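Long-range contact in smoothened (Xenopus laevis, PDB 5KZZ), which transduces Hedgehog signals as a probable G protein-coupled receptor activated by cholesterol, here represented by its extracellular cysteine-rich domain: residues K9-E17 and C80-P88. Residues are numbered along the deposited sequence; the frame is centred on the assembly and turned at random.
Sequences KCKKTTTCE and CEGGKVELP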
ATOM      1  N   LYS A   9       8.286   4.933 -14.375  1.00 57.70           N
ATOM      2  CA  LYS A   9       7.940   3.604 -13.877  1.00 57.65           C
ATOM      3  C   LYS A   9       7.516   3.636 -12.416  1.00 51.41           C
ATOM      4  O   LYS A   9       6.822   2.735 -11.944  1.00 50.28           O
ATOM      5  CB  LYS A   9       9.117   2.639 -14.044  1.00 63.75           C
ATOM      6  CG  LYS A   9       8.726   1.253 -14.543  1.00 71.09           C
ATOM      7  CD  LYS A   9       7.500   1.300 -15.440  1.00 77.74           C
ATOM      8  CE  LYS A   9       7.245  -0.042 -16.110  1.00 82.76           C
ATOM      9  NZ  LYS A   9       5.989  -0.026 -16.913  1.00 85.25           N
ATOM     10  N   CYS A  10       7.931   4.676 -11.701  1.00 48.72           N
ATOM     11  CA  CYS A  10       7.659   4.764 -10.272  1.00 48.09           C
ATOM     12  C   CYS A  10       6.328   5.425  -9.949  1.00 39.32           C
ATOM     13  O   CYS A  10       5.848   5.321  -8.829  1.00 35.61           O
ATOM     14  CB  CYS A  10       8.782   5.521  -9.565  1.00 59.18           C
ATOM     15  SG  CYS A  10      10.320   4.588  -9.421  1.00 66.88           S
ATOM     16  N   LYS A  11       5.746   6.106 -10.929  1.00 33.99           N
ATOM     17  CA  LYS A  11       4.507   6.840 -10.729  1.00 33.00           C
ATOM     18  C   LYS A  11       3.468   6.443 -11.764  1.00 28.94           C
ATOM     19  O   LYS A  11       3.805   5.976 -12.856  1.00 30.37           O
ATOM     20  CB  LYS A  11       4.774   8.348 -10.771  1.00 37.45           C
ATOM     21  CG  LYS A  11       5.478   8.866  -9.520  1.00 44.47           C
ATOM     22  CD  LYS A  11       6.112  10.230  -9.735  1.00 52.64           C
ATOM     23  CE  LYS A  11       7.522  10.099 -10.296  1.00 60.45           C
ATOM     24  NZ  LYS A  11       8.470   9.516  -9.305  1.00 65.18           N
ATOM     25  N   LYS A  12       2.203   6.602 -11.404  1.00 27.22           N
ATOM     26  CA  LYS A  12       1.112   6.279 -12.304  1.00 27.34           C
ATOM     27  C   LYS A  12       0.160   7.465 -12.402  1.00 25.47           C
ATOM     28  O   LYS A  12      -0.204   8.060 -11.389  1.00 25.08           O
ATOM     29  CB  LYS A  12       0.364   5.035 -11.826  1.00 30.02           C
ATOM     30  CG  LYS A  12      -0.784   4.623 -12.734  1.00 35.06           C
ATOM     31  CD  LYS A  12      -1.248   3.203 -12.437  1.00 39.13           C
ATOM     32  CE  LYS A  12      -2.400   2.794 -13.357  1.00 43.41           C
ATOM     33  NZ  LYS A  12      -2.958   1.452 -13.001  1.00 45.83           N
ATOM     34  N   THR A  13      -0.235   7.803 -13.629  1.00 27.24           N
ATOM     35  CA  THR A  13      -1.161   8.907 -13.878  1.00 28.24           C
ATOM     36  C   THR A  13      -2.566   8.585 -13.380  1.00 26.22           C
ATOM     37  O   THR A  13      -3.095   7.511 -13.654  1.00 28.79           O
ATOM     38  CB  THR A  13      -1.218   9.249 -15.381  1.00 32.33           C
ATOM     39  OG1 THR A  13       0.051   9.769 -15.784  1.00 36.15           O
ATOM     40  CG2 THR A  13      -2.287  10.290 -15.656  1.00 33.74           C
ATOM     41  N   THR A  14      -3.169   9.519 -12.648  1.00 24.43           N
ATOM     42  CA  THR A  14      -4.464   9.287 -12.036  1.00 25.05           C
ATOM     43  C   THR A  14      -5.041  10.622 -11.588  1.00 26.40           C
ATOM     44  O   THR A  14      -4.355  11.643 -11.623  1.00 29.97           O
ATOM     45  CB  THR A  14      -4.351   8.312 -10.823  1.00 25.36           C
ATOM     46  OG1 THR A  14      -5.656   7.963 -10.336  1.00 26.44           O
ATOM     47  CG2 THR A  14      -3.540   8.948  -9.701  1.00 24.88           C
ATOM     48  N   THR A  15      -6.303  10.623 -11.186  1.00 24.92           N
ATOM     49  CA  THR A  15      -6.896  11.821 -10.626  1.00 25.21           C
ATOM     50  C   THR A  15      -6.751  11.770  -9.111  1.00 23.39           C
ATOM     51  O   THR A  15      -7.115  10.778  -8.492  1.00 25.25           O
ATOM     52  CB  THR A  15      -8.370  11.958 -11.036  1.00 28.71           C
ATOM     53  OG1 THR A  15      -8.446  12.077 -12.460  1.00 32.26           O
ATOM     54  CG2 THR A  15      -9.002  13.186 -10.391  1.00 30.20           C
ATOM     55  N   CYS A  16      -6.196  12.822  -8.521  1.00 21.53           N
ATOM     56  CA  CYS A  16      -6.044  12.889  -7.064  1.00 20.35           C
ATOM     57  C   CYS A  16      -7.324  13.346  -6.369  1.00 22.67           C
ATOM     58  O   CYS A  16      -7.996  14.274  -6.822  1.00 24.98           O
ATOM     59  CB  CYS A  16      -4.902  13.835  -6.677  1.00 22.09           C
ATOM     60  SG  CYS A  16      -3.273  13.424  -7.324  1.00 25.54           S
ATOM     61  N   GLU A  17      -7.655  12.714  -5.251  1.00 19.26           N
ATOM     62  CA  GLU A  17      -8.788  13.170  -4.450  1.00 19.64           C
ATOM     63  C   GLU A  17      -8.360  13.317  -2.992  1.00 17.43           C
ATOM     64  O   GLU A  17      -7.400  12.674  -2.557  1.00 15.94           O
ATOM     65  CB  GLU A  17      -9.981  12.215  -4.594  1.00 26.74           C
ATOM     66  CG  GLU A  17      -9.729  10.778  -4.207  1.00 33.43           C
ATOM     67  CD  GLU A  17     -10.899   9.874  -4.591  1.00 40.19           C
ATOM     68  OE1 GLU A  17     -11.620   9.394  -3.695  1.00 37.21           O
ATOM     69  OE2 GLU A  17     -11.099   9.649  -5.800  1.00 48.42           O
ATOM     70  N   CYS A  80      -0.854  10.967  -3.569  1.00 15.78           N
ATOM     71  CA  CYS A  80      -1.137  11.474  -4.904  1.00 16.13           C
ATOM     72  C   CYS A  80      -0.799  12.956  -4.924  1.00 17.24           C
ATOM     73  O   CYS A  80      -1.142  13.683  -3.995  1.00 18.26           O
ATOM     74  CB  CYS A  80      -2.602  11.244  -5.269  1.00 17.54           C
ATOM     75  SG  CYS A  80      -3.005  11.443  -7.013  1.00 20.90           S
ATOM     76  N   GLU A  81      -0.090  13.387  -5.960  1.00 19.84           N
ATOM     77  CA  GLU A  81       0.272  14.789  -6.119  1.00 23.75           C
ATOM     78  C   GLU A  81       0.516  15.044  -7.592  1.00 24.35           C
ATOM     79  O   GLU A  81       1.134  14.225  -8.261  1.00 25.19           O
ATOM     80  CB  GLU A  81       1.510  15.122  -5.279  1.00 27.46           C
ATOM     81  CG  GLU A  81       1.949  16.576  -5.312  1.00 31.61           C
ATOM     82  CD  GLU A  81       3.149  16.842  -4.414  1.00 36.00           C
ATOM     83  OE1 GLU A  81       3.646  15.892  -3.776  1.00 37.20           O
ATOM     84  OE2 GLU A  81       3.610  18.005  -4.357  1.00 39.17           O
ATOM     85  N   GLY A  82      -0.003  16.154  -8.105  1.00 25.57           N
ATOM     86  CA  GLY A  82       0.206  16.506  -9.502  1.00 26.95           C
ATOM     87  C   GLY A  82      -0.342  15.503 -10.500  1.00 27.29           C
ATOM     88  O   GLY A  82       0.231  15.307 -11.572  1.00 29.25           O
ATOM     89  N   GLY A  83      -1.454  14.864 -10.153  1.00 26.91           N
ATOM     90  CA  GLY A  83      -2.081  13.882 -11.022  1.00 25.72           C
ATOM     91  C   GLY A  83      -1.298  12.590 -11.166  1.00 25.18           C
ATOM     92  O   GLY A  83      -1.479  11.856 -12.137  1.00 25.82           O
ATOM     93  N   LYS A  84      -0.436  12.308 -10.191  1.00 24.41           N
ATOM     94  CA  LYS A  84       0.361  11.090 -10.203  1.00 23.55           C
ATOM     95  C   LYS A  84       0.384  10.440  -8.830  1.00 20.90           C
ATOM     96  O   LYS A  84       0.505  11.101  -7.800  1.00 20.68           O
ATOM     97  CB  LYS A  84       1.796  11.376 -10.660  1.00 28.28           C
ATOM     98  CG  LYS A  84       1.941  11.664 -12.146  1.00 34.88           C
ATOM     99  CD  LYS A  84       3.221  12.437 -12.427  1.00 39.91           C
ATOM    100  CE  LYS A  84       3.599  12.370 -13.897  1.00 43.97           C
ATOM    101  NZ  LYS A  84       2.405  12.363 -14.781  1.00 46.80           N
ATOM    102  N   VAL A  85       0.276   9.123  -8.823  1.00 21.87           N
ATOM    103  CA  VAL A  85       0.415   8.393  -7.587  1.00 22.09           C
ATOM    104  C   VAL A  85       1.764   7.678  -7.584  1.00 23.60           C
ATOM    105  O   VAL A  85       2.239   7.233  -8.628  1.00 22.83           O
ATOM    106  CB  VAL A  85      -0.753   7.402  -7.409  1.00 24.78           C
ATOM    107  CG1 VAL A  85      -0.705   6.309  -8.448  1.00 24.42           C
ATOM    108  CG2 VAL A  85      -0.703   6.800  -6.072  1.00 26.54           C
ATOM    109  N   GLU A  86       2.407   7.615  -6.425  1.00 27.93           N
ATOM    110  CA  GLU A  86       3.649   6.871  -6.249  1.00 35.20           C
ATOM    111  C   GLU A  86       3.330   5.393  -5.985  1.00 26.69           C
ATOM    112  O   GLU A  86       2.396   5.099  -5.247  1.00 22.74           O
ATOM    113  CB  GLU A  86       4.456   7.481  -5.091  1.00 56.65           C
ATOM    114  CG  GLU A  86       5.819   6.853  -4.812  1.00 81.27           C
ATOM    115  CD  GLU A  86       6.555   6.387  -6.059  1.00109.05           C
ATOM    116  OE1 GLU A  86       6.683   7.173  -7.024  1.00130.49           O
ATOM    117  OE2 GLU A  86       6.995   5.219  -6.076  1.00114.57           O
ATOM    118  N   LEU A  87       4.081   4.476  -6.604  1.00 24.57           N
ATOM    119  CA  LEU A  87       3.896   3.028  -6.400  1.00 22.99           C
ATOM    120  C   LEU A  87       4.706   2.508  -5.207  1.00 21.33           C
ATOM    121  O   LEU A  87       5.736   3.101  -4.876  1.00 24.12           O
ATOM    122  CB  LEU A  87       4.298   2.257  -7.664  1.00 25.33           C
ATOM    123  CG  LEU A  87       3.179   1.998  -8.670  1.00 27.05           C
ATOM    124  CD1 LEU A  87       2.638   3.307  -9.207  1.00 27.22           C
ATOM    125  CD2 LEU A  87       3.696   1.135  -9.792  1.00 27.79           C
ATOM    126  N   PRO A  88       4.253   1.404  -4.563  1.00 19.67           N
ATOM    127  CA  PRO A  88       5.053   0.765  -3.509  1.00 18.21           C
ATOM    128  C   PRO A  88       6.349   0.236  -4.104  1.00 17.17           C
ATOM    129  O   PRO A  88       6.349  -0.241  -5.239  1.00 18.46           O
ATOM    130  CB  PRO A  88       4.164  -0.384  -3.014  1.00 18.27           C
ATOM    131  CG  PRO A  88       3.255  -0.682  -4.177  1.00 19.38           C
ATOM    132  CD  PRO A  88       3.006   0.661  -4.825  1.00 19.56           C
TER
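Lys12 and Val85 form the antiparallel hydrogen-bonded pair: Lys12 N lies in the plane of the Val85 carbonyl, 2.8 Å from its O, and Val85 N returns a bond of 2.8 Å to Lys12 O, tilted 17° from that carbonyl plane. The motif is a small antiparallel sheet of the Frizzled-type cysteine-rich domain. Strand 11-13 lies along 84-86, the central strand, which forms a hairpin with 80-81 through a type I' turn. Lys11, Thr13, Lys84 and Glu86 lie on one face. Lys12 and Val85 lie on the other, where Lys12 CB meets Val85 CG1 at 3.8 Å. The Lys11 chain, bent at chi3 and chi4, brings NZ to 3.7 Å from Glu86 OE1, a long and doubtful salt bridge, since that carboxylate is poorly ordered and sits implausibly close to Cys10 O. Past the strand, Thr14 N reaches Gly83 O from above the carbonyl plane. With chi1 at -173°, Thr14 sends OG1 to a hydrogen bond with Ser35 OG and leaves CG2 against Val85 CB (3.9 Å). At the other end, Leu87 N bonds O of Cys10, itself disulfide-linked to Cys124. A second disulfide locks the segments beside the turn: Cys16 SG to Cys80 SG, 2.0 Å, S-S torsion -77°.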